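Local coordinates for STBB protein (Escherichia coli, PDB 2JD3) that probably binds the parC partition site of its plasmid as a ribbon-helix-helix dimer and links it to actin-like ParM filaments for segregation, at residues H51-R56 against Q80-K85; K18-Q23 against A63-E68. All blocks are in the same frame, centred on the assembly; numbering follows the deposited sequence.

Contact 1: residues H51-R56 against Q80-K85; sequences HQLDPR and QTTGWK
The carboxylate of Asp-54 meets the hydroxyl of Thr-81 because its CG stands anti to the backbone N (chi1 -173°), while the Arg-56 chain, kinked at chi2 and chi3, folds its guanidinium back toward the same two side chains. The firm polar link lies within residues 51-56: Arg-56 NH1 donates to Asp-54 OD1 at 2.8 Å in a salt bridge. OD1 sits at the edge of the guanidinium, 5° out of its plane, and is met on its syn side, 33° out of the carboxylate plane. Over one face of that group, offset toward the rim, lies Thr-81 OG1, 3.4 Å from Arg-56 NH1 but badly angled for a bond. Thr-81 OG1 instead donates weakly to Asp-54 OD2 at 3.1 Å, an oxygen whose modelled place is doubtful. The same oxygen accepts from Arg-56 N, with the same doubt. With an alanine in place of Asp-54, which has no carboxylate, the Arg-56 guanidinium would probably be left without its charge partner and able to turn away from Thr-81. Thr-81 also packs on Leu-57. Asp-54 is thus placed as a probable side-chain cap at the start of helix 56-64, in the short turn after helix 33-53 and beside the end of helix 71-82.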
loop_
_atom_site.group_PDB
_atom_site.type_symbol
_atom_site.label_atom_id
_atom_site.label_comp_id
_atom_site.label_asym_id
_atom_site.label_seq_id
_atom_site.Cartn_x
_atom_site.Cartn_y
_atom_site.Cartn_z
ATOM N N HIS A 51 -0.565 -0.096 6.871
ATOM C CA HIS A 51 -1.321 0.081 8.114
ATOM C C HIS A 51 -0.426 -0.008 9.347
ATOM O O HIS A 51 -0.590 0.757 10.302
ATOM C CB HIS A 51 -2.422 -0.985 8.239
ATOM C CG HIS A 51 -3.041 -1.061 9.604
ATOM N ND1 HIS A 51 -3.954 -0.133 10.066
ATOM C CD2 HIS A 51 -2.848 -1.933 10.625
ATOM C CE1 HIS A 51 -4.295 -0.430 11.309
ATOM N NE2 HIS A 51 -3.639 -1.517 11.672
ATOM N N GLN A 52 0.511 -0.953 9.323
ATOM C CA GLN A 52 1.428 -1.176 10.441
ATOM C C GLN A 52 2.411 -0.024 10.618
ATOM O O GLN A 52 2.921 0.207 11.714
ATOM C CB GLN A 52 2.196 -2.488 10.239
ATOM C CG GLN A 52 1.309 -3.672 9.878
ATOM C CD GLN A 52 2.090 -4.964 9.692
ATOM O OE1 GLN A 52 1.615 -5.905 9.040
ATOM N NE2 GLN A 52 3.290 -5.025 10.269
ATOM N N LEU A 53 2.675 0.691 9.535
ATOM C CA LEU A 53 3.586 1.820 9.568
ATOM C C LEU A 53 2.896 2.959 10.305
ATOM O O LEU A 53 3.521 3.722 11.038
ATOM C CB LEU A 53 3.913 2.243 8.142
ATOM C CG LEU A 53 5.361 2.120 7.688
ATOM C CD1 LEU A 53 5.995 0.866 8.260
ATOM C CD2 LEU A 53 5.391 2.115 6.168
ATOM N N ASP A 54 1.594 3.061 10.079
ATOM C CA ASP A 54 0.742 4.070 10.690
ATOM C C ASP A 54 -0.649 3.756 10.179
ATOM O O ASP A 54 -0.871 3.683 8.976
ATOM C CB ASP A 54 1.132 5.473 10.239
ATOM C CG ASP A 54 0.365 6.553 10.985
ATOM O OD1 ASP A 54 0.890 7.080 11.990
ATOM O OD2 ASP A 54 -0.771 6.864 10.574
ATOM N N PRO A 55 -1.607 3.564 11.086
ATOM C CA PRO A 55 -2.971 3.253 10.651
ATOM C C PRO A 55 -3.630 4.278 9.725
ATOM O O PRO A 55 -4.459 3.908 8.902
ATOM C CB PRO A 55 -3.717 3.069 11.969
ATOM C CG PRO A 55 -2.950 3.972 12.920
ATOM C CD PRO A 55 -1.527 3.676 12.552
ATOM N N ARG A 56 -3.264 5.552 9.832
ATOM C CA ARG A 56 -3.871 6.566 8.970
ATOM C C ARG A 56 -3.495 6.410 7.495
ATOM O O ARG A 56 -4.274 6.801 6.613
ATOM C CB ARG A 56 -3.468 7.984 9.395
ATOM C CG ARG A 56 -3.839 8.393 10.783
ATOM C CD ARG A 56 -2.569 8.725 11.529
ATOM N NE ARG A 56 -2.236 10.144 11.530
ATOM C CZ ARG A 56 -1.015 10.614 11.761
ATOM N NH1 ARG A 56 -0.009 9.779 11.996
ATOM N NH2 ARG A 56 -0.800 11.922 11.771
ATOM N N GLN A 80 4.420 12.792 6.159
ATOM C CA GLN A 80 3.468 13.535 6.976
ATOM C C GLN A 80 2.869 12.615 8.019
ATOM O O GLN A 80 2.252 13.059 8.969
ATOM C CB GLN A 80 2.337 14.092 6.108
ATOM C CG GLN A 80 2.707 15.329 5.320
ATOM C CD GLN A 80 2.982 16.523 6.217
ATOM O OE1 GLN A 80 3.410 17.579 5.750
ATOM N NE2 GLN A 80 2.731 16.363 7.517
ATOM N N THR A 81 3.098 11.327 7.859
ATOM C CA THR A 81 2.503 10.352 8.739
ATOM C C THR A 81 3.499 9.456 9.472
ATOM O O THR A 81 3.126 8.700 10.359
ATOM C CB THR A 81 1.567 9.488 7.896
ATOM O OG1 THR A 81 0.471 9.045 8.688
ATOM C CG2 THR A 81 2.311 8.293 7.342
ATOM N N THR A 82 4.768 9.547 9.106
ATOM C CA THR A 82 5.796 8.702 9.695
ATOM C C THR A 82 6.984 9.496 10.204
ATOM O O THR A 82 7.646 9.102 11.163
ATOM C CB THR A 82 6.280 7.686 8.646
ATOM O OG1 THR A 82 5.556 6.465 8.806
ATOM C CG2 THR A 82 7.759 7.432 8.770
ATOM N N GLY A 83 7.250 10.615 9.541
ATOM C CA GLY A 83 8.362 11.454 9.918
ATOM C C GLY A 83 9.496 11.281 8.935
ATOM O O GLY A 83 10.515 11.959 9.043
ATOM N N TRP A 84 9.318 10.383 7.969
ATOM C CA TRP A 84 10.351 10.117 6.974
ATOM C C TRP A 84 10.755 11.361 6.189
ATOM O O TRP A 84 9.915 12.144 5.755
ATOM C CB TRP A 84 9.892 9.040 5.986
ATOM C CG TRP A 84 10.993 8.602 5.061
ATOM C CD1 TRP A 84 11.919 7.626 5.295
ATOM C CD2 TRP A 84 11.358 9.205 3.811
ATOM N NE1 TRP A 84 12.841 7.590 4.274
ATOM C CE2 TRP A 84 12.520 8.549 3.353
ATOM C CE3 TRP A 84 10.819 10.238 3.039
ATOM C CZ2 TRP A 84 13.151 8.895 2.159
ATOM C CZ3 TRP A 84 11.452 10.582 1.846
ATOM C CH2 TRP A 84 12.606 9.911 1.421
ATOM N N LYS A 85 12.059 11.521 6.011
ATOM C CA LYS A 85 12.615 12.644 5.265
ATOM C C LYS A 85 13.871 12.210 4.525
ATOM O O LYS A 85 14.589 11.303 4.959
ATOM C CB LYS A 85 12.995 13.796 6.203
ATOM C CG LYS A 85 11.837 14.534 6.838
ATOM C CD LYS A 85 12.342 15.766 7.571
ATOM C CE LYS A 85 11.203 16.589 8.147
ATOM N NZ LYS A 85 11.705 17.843 8.779
#

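Contact 2: residues K18-Q23 against A63-E68; sequences KAADFQ and AILSEE
Apolar packing joins Ala-20 to Leu-65: Leu-65 CD1 comes up to the first turn of helix 19-29, lying 3.9 Å from Ala-20 CB and 3.7 Å from Ala-20 CA. The same methyl reaches the aliphatic part of Gln-23, 4.0 Å from its CG, so it sits between positions one helical turn apart. Leu-65 is buried, and it is the residue at which the chain leaves helix 56-64. This joins the first helix of the ribbon-helix-helix fold, which follows strand 8-14, to the loop that leads from helix 56-64 toward helix 71-82.

The polar side of the contact belongs to Gln-23. With CG anti to the backbone N (chi1 174°) and the chain extended beyond it, the amide reaches the backbone of Ser-66 and Glu-67; its CD is 3.6 Å from Ser-66 C. Within the loop, Ser-66 OG accepts from Glu-68 N at 3.1 Å with an N-H...O angle of 158°, forming an ST turn next to where the amide lies.

Charge enters beside the contact through Asp-21, which accepts from His-15 N and forms a salt bridge with Arg-41 of the second subunit.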
loop_
_atom_site.group_PDB
_atom_site.type_symbol
_atom_site.label_atom_id
_atom_site.label_comp_id
_atom_site.label_asym_id
_atom_site.label_seq_id
_atom_site.Cartn_x
_atom_site.Cartn_y
_atom_site.Cartn_z
ATOM N N LYS A 18 -18.013 5.521 -5.266
ATOM C CA LYS A 18 -16.915 6.409 -4.898
ATOM C C LYS A 18 -15.803 6.398 -5.943
ATOM O O LYS A 18 -15.551 5.378 -6.581
ATOM C CB LYS A 18 -16.346 5.997 -3.545
ATOM C CG LYS A 18 -17.348 6.060 -2.415
ATOM C CD LYS A 18 -16.660 5.965 -1.064
ATOM C CE LYS A 18 -17.628 6.280 0.061
ATOM N NZ LYS A 18 -16.935 6.334 1.378
ATOM N N ALA A 19 -15.135 7.533 -6.110
ATOM C CA ALA A 19 -14.052 7.642 -7.084
ATOM C C ALA A 19 -13.015 6.557 -6.870
ATOM O O ALA A 19 -12.822 5.691 -7.725
ATOM C CB ALA A 19 -13.384 9.003 -6.986
ATOM N N ALA A 20 -12.354 6.609 -5.719
ATOM C CA ALA A 20 -11.318 5.645 -5.380
ATOM C C ALA A 20 -11.746 4.215 -5.658
ATOM O O ALA A 20 -11.055 3.501 -6.375
ATOM C CB ALA A 20 -10.919 5.799 -3.921
ATOM N N ASP A 21 -12.879 3.793 -5.105
ATOM C CA ASP A 21 -13.334 2.424 -5.332
ATOM C C ASP A 21 -13.506 2.134 -6.818
ATOM O O ASP A 21 -13.144 1.060 -7.301
ATOM C CB ASP A 21 -14.652 2.156 -4.603
ATOM C CG ASP A 21 -14.548 2.394 -3.115
ATOM O OD1 ASP A 21 -14.860 1.468 -2.333
ATOM O OD2 ASP A 21 -14.149 3.512 -2.725
ATOM N N PHE A 22 -14.048 3.097 -7.551
ATOM C CA PHE A 22 -14.252 2.895 -8.974
ATOM C C PHE A 22 -12.927 2.782 -9.706
ATOM O O PHE A 22 -12.765 1.938 -10.574
ATOM C CB PHE A 22 -15.063 4.039 -9.579
ATOM C CG PHE A 22 -15.504 3.775 -10.988
ATOM C CD1 PHE A 22 -16.510 2.844 -11.251
ATOM C CD2 PHE A 22 -14.883 4.415 -12.058
ATOM C CE1 PHE A 22 -16.889 2.552 -12.556
ATOM C CE2 PHE A 22 -15.253 4.130 -13.367
ATOM C CZ PHE A 22 -16.257 3.197 -13.619
ATOM N N GLN A 23 -11.978 3.637 -9.364
ATOM C CA GLN A 23 -10.682 3.600 -10.021
ATOM C C GLN A 23 -9.996 2.258 -9.741
ATOM O O GLN A 23 -9.216 1.764 -10.561
ATOM C CB GLN A 23 -9.823 4.779 -9.548
ATOM C CG GLN A 23 -8.411 4.757 -10.063
ATOM C CD GLN A 23 -7.669 6.063 -9.824
ATOM O OE1 GLN A 23 -6.430 6.086 -9.788
ATOM N NE2 GLN A 23 -8.418 7.163 -9.676
ATOM N N ALA A 63 -8.212 7.851 0.291
ATOM C CA ALA A 63 -8.806 9.168 0.164
ATOM C C ALA A 63 -8.198 10.027 -0.960
ATOM O O ALA A 63 -8.928 10.641 -1.737
ATOM C CB ALA A 63 -8.710 9.890 1.504
ATOM N N ILE A 64 -6.875 10.063 -1.063
ATOM C CA ILE A 64 -6.231 10.874 -2.092
ATOM C C ILE A 64 -6.312 10.285 -3.507
ATOM O O ILE A 64 -6.255 11.022 -4.496
ATOM C CB ILE A 64 -4.738 11.119 -1.747
ATOM C CG1 ILE A 64 -4.279 12.455 -2.333
ATOM C CG2 ILE A 64 -3.873 10.008 -2.313
ATOM C CD1 ILE A 64 -2.883 12.871 -1.889
ATOM N N LEU A 65 -6.461 8.964 -3.590
ATOM C CA LEU A 65 -6.516 8.241 -4.863
ATOM C C LEU A 65 -7.274 8.913 -6.012
ATOM O O LEU A 65 -8.466 9.177 -5.913
ATOM C CB LEU A 65 -7.106 6.851 -4.641
ATOM C CG LEU A 65 -6.592 5.708 -5.525
ATOM C CD1 LEU A 65 -7.769 5.009 -6.151
ATOM C CD2 LEU A 65 -5.627 6.218 -6.577
ATOM N N SER A 66 -6.562 9.163 -7.107
ATOM C CA SER A 66 -7.126 9.786 -8.300
ATOM C C SER A 66 -6.259 9.342 -9.469
ATOM O O SER A 66 -5.255 8.664 -9.274
ATOM C CB SER A 66 -7.062 11.304 -8.193
ATOM O OG SER A 66 -5.728 11.761 -8.354
ATOM N N GLU A 67 -6.623 9.734 -10.683
ATOM C CA GLU A 67 -5.837 9.351 -11.850
ATOM C C GLU A 67 -4.476 10.013 -11.881
ATOM O O GLU A 67 -3.685 9.765 -12.777
ATOM C CB GLU A 67 -6.580 9.700 -13.131
ATOM C CG GLU A 67 -7.760 8.794 -13.428
ATOM C CD GLU A 67 -8.560 9.283 -14.621
ATOM O OE1 GLU A 67 -9.111 10.409 -14.547
ATOM O OE2 GLU A 67 -8.632 8.546 -15.634
ATOM N N GLU A 68 -4.201 10.853 -10.895
ATOM C CA GLU A 68 -2.929 11.554 -10.829
ATOM C C GLU A 68 -2.045 10.924 -9.775
ATOM O O GLU A 68 -0.959 11.425 -9.488
ATOM C CB GLU A 68 -3.161 13.022 -10.474
ATOM C CG GLU A 68 -4.261 13.693 -11.291
ATOM C CD GLU A 68 -3.943 13.725 -12.776
ATOM O OE1 GLU A 68 -4.814 14.155 -13.570
ATOM O OE2 GLU A 68 -2.815 13.319 -13.147
#

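Contacts 1 and 2 lie at the two ends of helix 56-64: residues 51-56 lead into it, residues 63-68 lead out. Their centres are 20 Å apart and their nearest atoms about 7 Å, so within one chain they do not touch. Contact 1 sets the start of this helix beside the end of helix 71-82; contact 2 sets its end against helix 19-29. The segments alternate along the sequence, so the two contacts cross. The dimer brings them together: Gln-52, in residues 51-56, packs against Gln-23 of the second subunit, the residue that in its own chain reaches across contact 2. Trp-84 NE1 meanwhile hydrogen-bonds to Asp-72 OD2 of that subunit.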